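Local coordinates for protein putative succinylglutamate desuccinylase / aspartoacylase (Shewanella amazonensis, PDB 3FMC) that probably acts as a zinc-dependent hydrolase of the succinylglutamate desuccinylase / aspartoacylase family, although its own substrate is not established, at residues C178-C183 / K288-F293; D340-L345 / T363-L368. All blocks are in the same frame, centred on the assembly; numbering follows the deposited sequence.

Contact 1: C178-C183 / K288-F293; sequences CKHLYC and KNYRKF
Y290 reaches from strand 290-294 toward H180 and Y182, two residues on the long strand 176-184. The backbones stay well apart. The CA atoms of Y182 and Y290 are 11.3 Å from each other, so the contact is made by the ends of side chains. Its tight part is the approach of the two tyrosines. Y182 OH lies 3.4 Å from Y290 CE2. The two side chains cross at about a right angle, and the hydroxyl comes to the Y290 ring obliquely. Y290 CG stands opposite its backbone N (chi1 -169°), which brings the phenol to H180 and Y182.

The other part is looser and wet. H180 NE2 and Y290 OH are 4.0 Å apart and do not bond directly. A water bridges them. It is hydrogen-bonded to H180 NE2 at 2.8 Å and to Y182 OH and Y290 OH, each at 2.7 Å. Three side chains thus grip one water.

The H180 ring is fixed from behind. With chi1 near 60°, its ND1 turns back to donate to C178 O, 3.1 Å away at an N-H...O angle of 159°. The carbonyl oxygen sits at the ring edge, in its plane, but ND1 lies above the carbonyl plane. I344 packs beside this ring. An alanine in place of H180 would probably leave the water less firmly placed between the two tyrosine hydroxyls and C178 O without its ND1 donor.

A sulfate, probably from the crystallisation liquor, lies about 5 Å from the Y182 side chain. Y182 is also near, without touching, H43, E46 and H172, which may form an empty metal site. The tyrosine-histidine-water cluster may line the active-site pocket of an M14-like zinc hydrolase.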
loop_
_atom_site.group_PDB
_atom_site.type_symbol
_atom_site.label_atom_id
_atom_site.label_comp_id
_atom_site.label_asym_id
_atom_site.label_seq_id
_atom_site.Cartn_x
_atom_site.Cartn_y
_atom_site.Cartn_z
ATOM N N CYS C 178 -20.005 -7.354 -15.126
ATOM C CA CYS C 178 -20.494 -7.719 -16.446
ATOM C C CYS C 178 -20.083 -6.594 -17.386
ATOM O O CYS C 178 -19.534 -5.571 -16.969
ATOM C CB CYS C 178 -22.033 -7.933 -16.450
ATOM S SG CYS C 178 -23.004 -6.525 -16.245
ATOM N N LYS C 179 -20.281 -6.811 -18.686
ATOM C CA LYS C 179 -19.999 -5.774 -19.687
ATOM C C LYS C 179 -21.146 -4.747 -19.650
ATOM O O LYS C 179 -22.336 -5.086 -19.661
ATOM C CB LYS C 179 -19.897 -6.391 -21.101
ATOM C CG LYS C 179 -18.897 -7.478 -21.185
ATOM C CD LYS C 179 -18.710 -7.982 -22.610
ATOM C CE LYS C 179 -17.754 -9.121 -22.638
ATOM N NZ LYS C 179 -17.568 -9.618 -24.016
ATOM N N HIS C 180 -20.768 -3.492 -19.594
ATOM C CA HIS C 180 -21.684 -2.386 -19.565
ATOM C C HIS C 180 -21.103 -1.185 -20.292
ATOM O O HIS C 180 -19.907 -1.113 -20.578
ATOM C CB HIS C 180 -22.238 -2.065 -18.155
ATOM C CG HIS C 180 -21.203 -1.714 -17.124
ATOM N ND1 HIS C 180 -20.335 -2.649 -16.586
ATOM C CD2 HIS C 180 -20.977 -0.563 -16.463
ATOM C CE1 HIS C 180 -19.599 -2.061 -15.661
ATOM N NE2 HIS C 180 -19.966 -0.794 -15.575
ATOM N N LEU C 181 -21.964 -0.245 -20.582
ATOM C CA LEU C 181 -21.614 0.925 -21.374
ATOM C C LEU C 181 -22.168 2.196 -20.812
ATOM O O LEU C 181 -23.327 2.228 -20.350
ATOM C CB LEU C 181 -22.200 0.754 -22.766
ATOM C CG LEU C 181 -22.101 1.825 -23.860
ATOM C CD1 LEU C 181 -20.649 2.032 -24.383
ATOM C CD2 LEU C 181 -23.055 1.508 -25.078
ATOM N N TYR C 182 -21.326 3.218 -20.795
ATOM C CA TYR C 182 -21.756 4.573 -20.523
ATOM C C TYR C 182 -21.917 5.277 -21.890
ATOM O O TYR C 182 -20.985 5.301 -22.761
ATOM C CB TYR C 182 -20.815 5.351 -19.639
ATOM C CG TYR C 182 -20.704 4.846 -18.215
ATOM C CD1 TYR C 182 -19.886 3.780 -17.882
ATOM C CD2 TYR C 182 -21.407 5.468 -17.197
ATOM C CE1 TYR C 182 -19.776 3.333 -16.567
ATOM C CE2 TYR C 182 -21.345 5.025 -15.939
ATOM C CZ TYR C 182 -20.527 3.979 -15.589
ATOM O OH TYR C 182 -20.463 3.600 -14.263
ATOM N N CYS C 183 -23.091 5.867 -22.051
ATOM C CA CYS C 183 -23.517 6.481 -23.303
ATOM C C CYS C 183 -24.247 7.768 -22.964
ATOM O O CYS C 183 -25.171 7.745 -22.141
ATOM C CB CYS C 183 -24.450 5.533 -24.036
ATOM S SG CYS C 183 -24.897 6.130 -25.707
ATOM N N LYS C 288 -28.862 8.381 -12.865
ATOM C CA LYS C 288 -29.404 8.641 -11.507
ATOM C C LYS C 288 -30.002 7.383 -10.849
ATOM O O LYS C 288 -30.119 7.299 -9.618
ATOM C CB LYS C 288 -30.445 9.767 -11.531
ATOM C CG LYS C 288 -31.766 9.360 -12.157
ATOM C CD LYS C 288 -32.807 10.478 -12.176
ATOM C CE LYS C 288 -34.075 9.943 -12.895
ATOM N NZ LYS C 288 -35.121 10.972 -13.204
ATOM N N ASN C 289 -30.387 6.400 -11.666
ATOM C CA ASN C 289 -30.950 5.152 -11.161
ATOM C C ASN C 289 -29.938 4.001 -10.957
ATOM O O ASN C 289 -30.305 2.874 -10.646
ATOM C CB ASN C 289 -32.103 4.753 -12.079
ATOM C CG ASN C 289 -33.250 5.722 -11.994
ATOM O OD1 ASN C 289 -33.508 6.266 -10.921
ATOM N ND2 ASN C 289 -33.931 5.971 -13.112
ATOM N N TYR C 290 -28.655 4.328 -11.109
ATOM C CA TYR C 290 -27.536 3.408 -10.882
ATOM C C TYR C 290 -27.131 3.608 -9.417
ATOM O O TYR C 290 -26.657 4.691 -9.048
ATOM C CB TYR C 290 -26.395 3.718 -11.860
ATOM C CG TYR C 290 -25.261 2.711 -11.940
ATOM C CD1 TYR C 290 -25.491 1.344 -11.889
ATOM C CD2 TYR C 290 -23.934 3.144 -12.121
ATOM C CE1 TYR C 290 -24.428 0.423 -11.985
ATOM C CE2 TYR C 290 -22.884 2.246 -12.263
ATOM C CZ TYR C 290 -23.131 0.886 -12.204
ATOM O OH TYR C 290 -22.105 -0.029 -12.336
ATOM N N ARG C 291 -27.404 2.609 -8.597
ATOM C CA ARG C 291 -27.256 2.653 -7.147
ATOM C C ARG C 291 -26.089 1.841 -6.586
ATOM O O ARG C 291 -25.771 0.763 -7.084
ATOM C CB ARG C 291 -28.549 2.089 -6.526
ATOM C CG ARG C 291 -29.840 2.718 -7.074
ATOM C CD ARG C 291 -29.885 4.213 -6.928
ATOM N NE ARG C 291 -29.785 4.672 -5.536
ATOM C CZ ARG C 291 -30.805 4.742 -4.668
ATOM N NH1 ARG C 291 -32.036 4.368 -5.015
ATOM N NH2 ARG C 291 -30.589 5.180 -3.422
ATOM N N LYS C 292 -25.513 2.351 -5.505
ATOM C CA LYS C 292 -24.410 1.737 -4.800
ATOM C C LYS C 292 -24.977 1.100 -3.525
ATOM O O LYS C 292 -25.618 1.770 -2.697
ATOM C CB LYS C 292 -23.360 2.786 -4.441
ATOM C CG LYS C 292 -22.733 3.489 -5.629
ATOM C CD LYS C 292 -21.901 4.675 -5.203
ATOM C CE LYS C 292 -21.444 5.518 -6.340
ATOM N NZ LYS C 292 -20.505 6.635 -5.897
ATOM N N PHE C 293 -24.763 -0.184 -3.404
ATOM C CA PHE C 293 -25.163 -0.943 -2.244
ATOM C C PHE C 293 -23.926 -1.190 -1.341
ATOM O O PHE C 293 -22.994 -1.938 -1.712
ATOM C CB PHE C 293 -25.844 -2.248 -2.637
ATOM C CG PHE C 293 -26.359 -3.017 -1.449
ATOM C CD1 PHE C 293 -27.585 -2.704 -0.901
ATOM C CD2 PHE C 293 -25.589 -3.989 -0.833
ATOM C CE1 PHE C 293 -28.058 -3.392 0.239
ATOM C CE2 PHE C 293 -26.057 -4.666 0.299
ATOM C CZ PHE C 293 -27.278 -4.365 0.822
HETATM O O HOH W 1 -19.987 1.064 -13.547
#

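Contact 2: D340-L345 / T363-L368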
loop_
_atom_site.group_PDB
_atom_site.type_symbol
_atom_site.label_atom_id
_atom_site.label_comp_id
_atom_site.label_asym_id
_atom_site.label_seq_id
_atom_site.Cartn_x
_atom_site.Cartn_y
_atom_site.Cartn_z
ATOM N N ASP C 340 -35.756 -3.955 -6.951
ATOM C CA ASP C 340 -35.503 -4.798 -8.115
ATOM C C ASP C 340 -34.486 -4.041 -8.985
ATOM O O ASP C 340 -34.530 -2.817 -9.103
ATOM C CB ASP C 340 -36.740 -4.972 -8.971
ATOM C CG ASP C 340 -37.873 -5.748 -8.273
ATOM O OD1 ASP C 340 -37.718 -6.236 -7.127
ATOM O OD2 ASP C 340 -38.922 -5.818 -8.929
ATOM N N GLY C 341 -33.578 -4.777 -9.587
ATOM C CA GLY C 341 -32.584 -4.179 -10.441
ATOM C C GLY C 341 -31.676 -5.233 -10.995
ATOM O O GLY C 341 -31.918 -6.450 -10.823
ATOM N N VAL C 342 -30.632 -4.760 -11.680
ATOM C CA VAL C 342 -29.621 -5.622 -12.283
ATOM C C VAL C 342 -28.240 -5.321 -11.676
ATOM O O VAL C 342 -27.701 -4.264 -11.943
ATOM C CB VAL C 342 -29.493 -5.400 -13.816
ATOM C CG1 VAL C 342 -28.467 -6.375 -14.389
ATOM C CG2 VAL C 342 -30.831 -5.672 -14.524
ATOM N N PRO C 343 -27.717 -6.228 -10.857
ATOM C CA PRO C 343 -26.357 -6.056 -10.326
ATOM C C PRO C 343 -25.375 -6.074 -11.490
ATOM O O PRO C 343 -25.419 -7.001 -12.321
ATOM C CB PRO C 343 -26.188 -7.265 -9.391
ATOM C CG PRO C 343 -27.162 -8.228 -9.829
ATOM C CD PRO C 343 -28.339 -7.467 -10.356
ATOM N N ILE C 344 -24.568 -5.013 -11.601
ATOM C CA ILE C 344 -23.572 -4.883 -12.686
ATOM C C ILE C 344 -22.204 -5.375 -12.246
ATOM O O ILE C 344 -21.460 -6.041 -12.987
ATOM C CB ILE C 344 -23.496 -3.394 -13.181
ATOM C CG1 ILE C 344 -24.844 -2.945 -13.773
ATOM C CG2 ILE C 344 -22.358 -3.182 -14.164
ATOM C CD1 ILE C 344 -25.390 -3.878 -14.892
ATOM N N LEU C 345 -21.865 -5.058 -11.002
ATOM C CA LEU C 345 -20.531 -5.381 -10.508
ATOM C C LEU C 345 -20.594 -5.508 -8.991
ATOM O O LEU C 345 -21.503 -4.960 -8.344
ATOM C CB LEU C 345 -19.533 -4.274 -10.942
ATOM C CG LEU C 345 -19.803 -2.824 -10.504
ATOM C CD1 LEU C 345 -19.240 -2.574 -9.065
ATOM C CD2 LEU C 345 -19.257 -1.733 -11.413
ATOM N N THR C 363 -31.177 0.170 -11.508
ATOM C CA THR C 363 -32.564 0.065 -11.144
ATOM C C THR C 363 -33.380 0.827 -12.220
ATOM O O THR C 363 -32.834 1.623 -13.032
ATOM C CB THR C 363 -32.844 0.677 -9.749
ATOM O OG1 THR C 363 -32.647 2.097 -9.788
ATOM C CG2 THR C 363 -31.937 0.021 -8.700
ATOM N N LYS C 364 -34.695 0.586 -12.217
ATOM C CA LYS C 364 -35.606 1.264 -13.185
ATOM C C LYS C 364 -35.072 1.046 -14.625
ATOM O O LYS C 364 -35.044 1.950 -15.472
ATOM C CB LYS C 364 -35.783 2.721 -12.825
ATOM C CG LYS C 364 -36.404 2.880 -11.400
ATOM C CD LYS C 364 -36.316 4.323 -10.962
ATOM C CE LYS C 364 -37.110 4.607 -9.682
ATOM N NZ LYS C 364 -36.997 3.462 -8.771
ATOM N N VAL C 365 -34.724 -0.198 -14.875
ATOM C CA VAL C 365 -34.154 -0.626 -16.144
ATOM C C VAL C 365 -35.228 -0.821 -17.206
ATOM O O VAL C 365 -36.336 -1.286 -16.911
ATOM C CB VAL C 365 -33.351 -1.922 -15.935
ATOM C CG1 VAL C 365 -32.895 -2.505 -17.270
ATOM C CG2 VAL C 365 -32.144 -1.654 -14.971
ATOM N N PHE C 366 -34.912 -0.458 -18.444
ATOM C CA PHE C 366 -35.839 -0.679 -19.534
ATOM C C PHE C 366 -35.117 -1.141 -20.764
ATOM O O PHE C 366 -33.911 -0.945 -20.900
ATOM C CB PHE C 366 -36.580 0.603 -19.818
ATOM C CG PHE C 366 -35.702 1.735 -20.114
ATOM C CD1 PHE C 366 -35.387 2.072 -21.441
ATOM C CD2 PHE C 366 -35.229 2.567 -19.083
ATOM C CE1 PHE C 366 -34.586 3.201 -21.706
ATOM C CE2 PHE C 366 -34.404 3.691 -19.357
ATOM C CZ PHE C 366 -34.101 3.996 -20.677
ATOM N N GLU C 367 -35.842 -1.789 -21.669
ATOM C CA GLU C 367 -35.229 -2.245 -22.914
ATOM C C GLU C 367 -34.994 -1.027 -23.820
ATOM O O GLU C 367 -35.846 -0.129 -23.955
ATOM C CB GLU C 367 -36.076 -3.323 -23.600
ATOM C CG GLU C 367 -35.459 -3.796 -24.890
ATOM C CD GLU C 367 -36.130 -5.050 -25.425
ATOM O OE1 GLU C 367 -37.247 -5.380 -24.948
ATOM O OE2 GLU C 367 -35.515 -5.714 -26.280
ATOM N N LEU C 368 -33.805 -0.950 -24.396
ATOM C CA LEU C 368 -33.483 0.207 -25.236
ATOM C C LEU C 368 -34.128 0.004 -26.593
ATOM O O LEU C 368 -34.226 -1.123 -27.048
ATOM C CB LEU C 368 -31.969 0.401 -25.391
ATOM C CG LEU C 368 -31.208 0.900 -24.143
ATOM C CD1 LEU C 368 -29.729 0.908 -24.493
ATOM C CD2 LEU C 368 -31.685 2.254 -23.637
ATOM O OXT LEU C 368 -34.527 0.960 -27.235
HETATM O O HOH W 2 -35.920 -1.011 -10.191
#
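The antiparallel strand pair 341-346 and 357-363 brings G341 close to T363. Their CA atoms are 4.3 Å apart. Beyond T363 the backbone of K364 takes a left-handed conformation, and the chain turns off toward the short strand 366-367.

T363 lays its methyl against the carbonyl of D340. CG2 and CB each lie 3.9 Å from D340 O. At G341 there is no side chain to compete with CG2, and the backbone is almost fully extended. With chi1 67°, CG2 of T363 lies beside the backbone N and meets D340 O, while OG1 turns to N289 O and hydrogen-bonds with it. W146 of a second subunit also packs on T363.

Further along, V365 points back to the strand. Its CG2 meets CG2 of V342 at 4.3 Å, methyl against methyl. This is a light apolar touch.

The polar link is made by a water. It donates to D340 O at 2.5 Å, a short distance that says nothing sure about strength, and accepts from K364 N at 2.9 Å. It takes up the amide of the turning residue and joins it to the carbonyl of D340. One water thus serves both an acceptor and a donor of the main chain. The polarity of these two groups is met through solvent, and the direct contact between the segments is light packing.

From the N terminus, 178-183 comes first, inside the catalytic domain. Contact 1 brings it back to 288-293 after 104 residues that include helices 210-227 and 251-267. Contact 2 follows in series and closes a much shorter loop of 17 residues near the C terminus. Neither nests in the other. Their centres lie 8 Å apart, and backbone joins them: C178 N is 2.9 Å from I344 O, a probable hydrogen bond between strands 176-184 and 341-346. Strand 357-363 pairs with both 341-346 and 290-294. Together the contacts tie strand 176-184 of the catalytic domain to strands 290-294, 341-346 and 357-363 later in the chain.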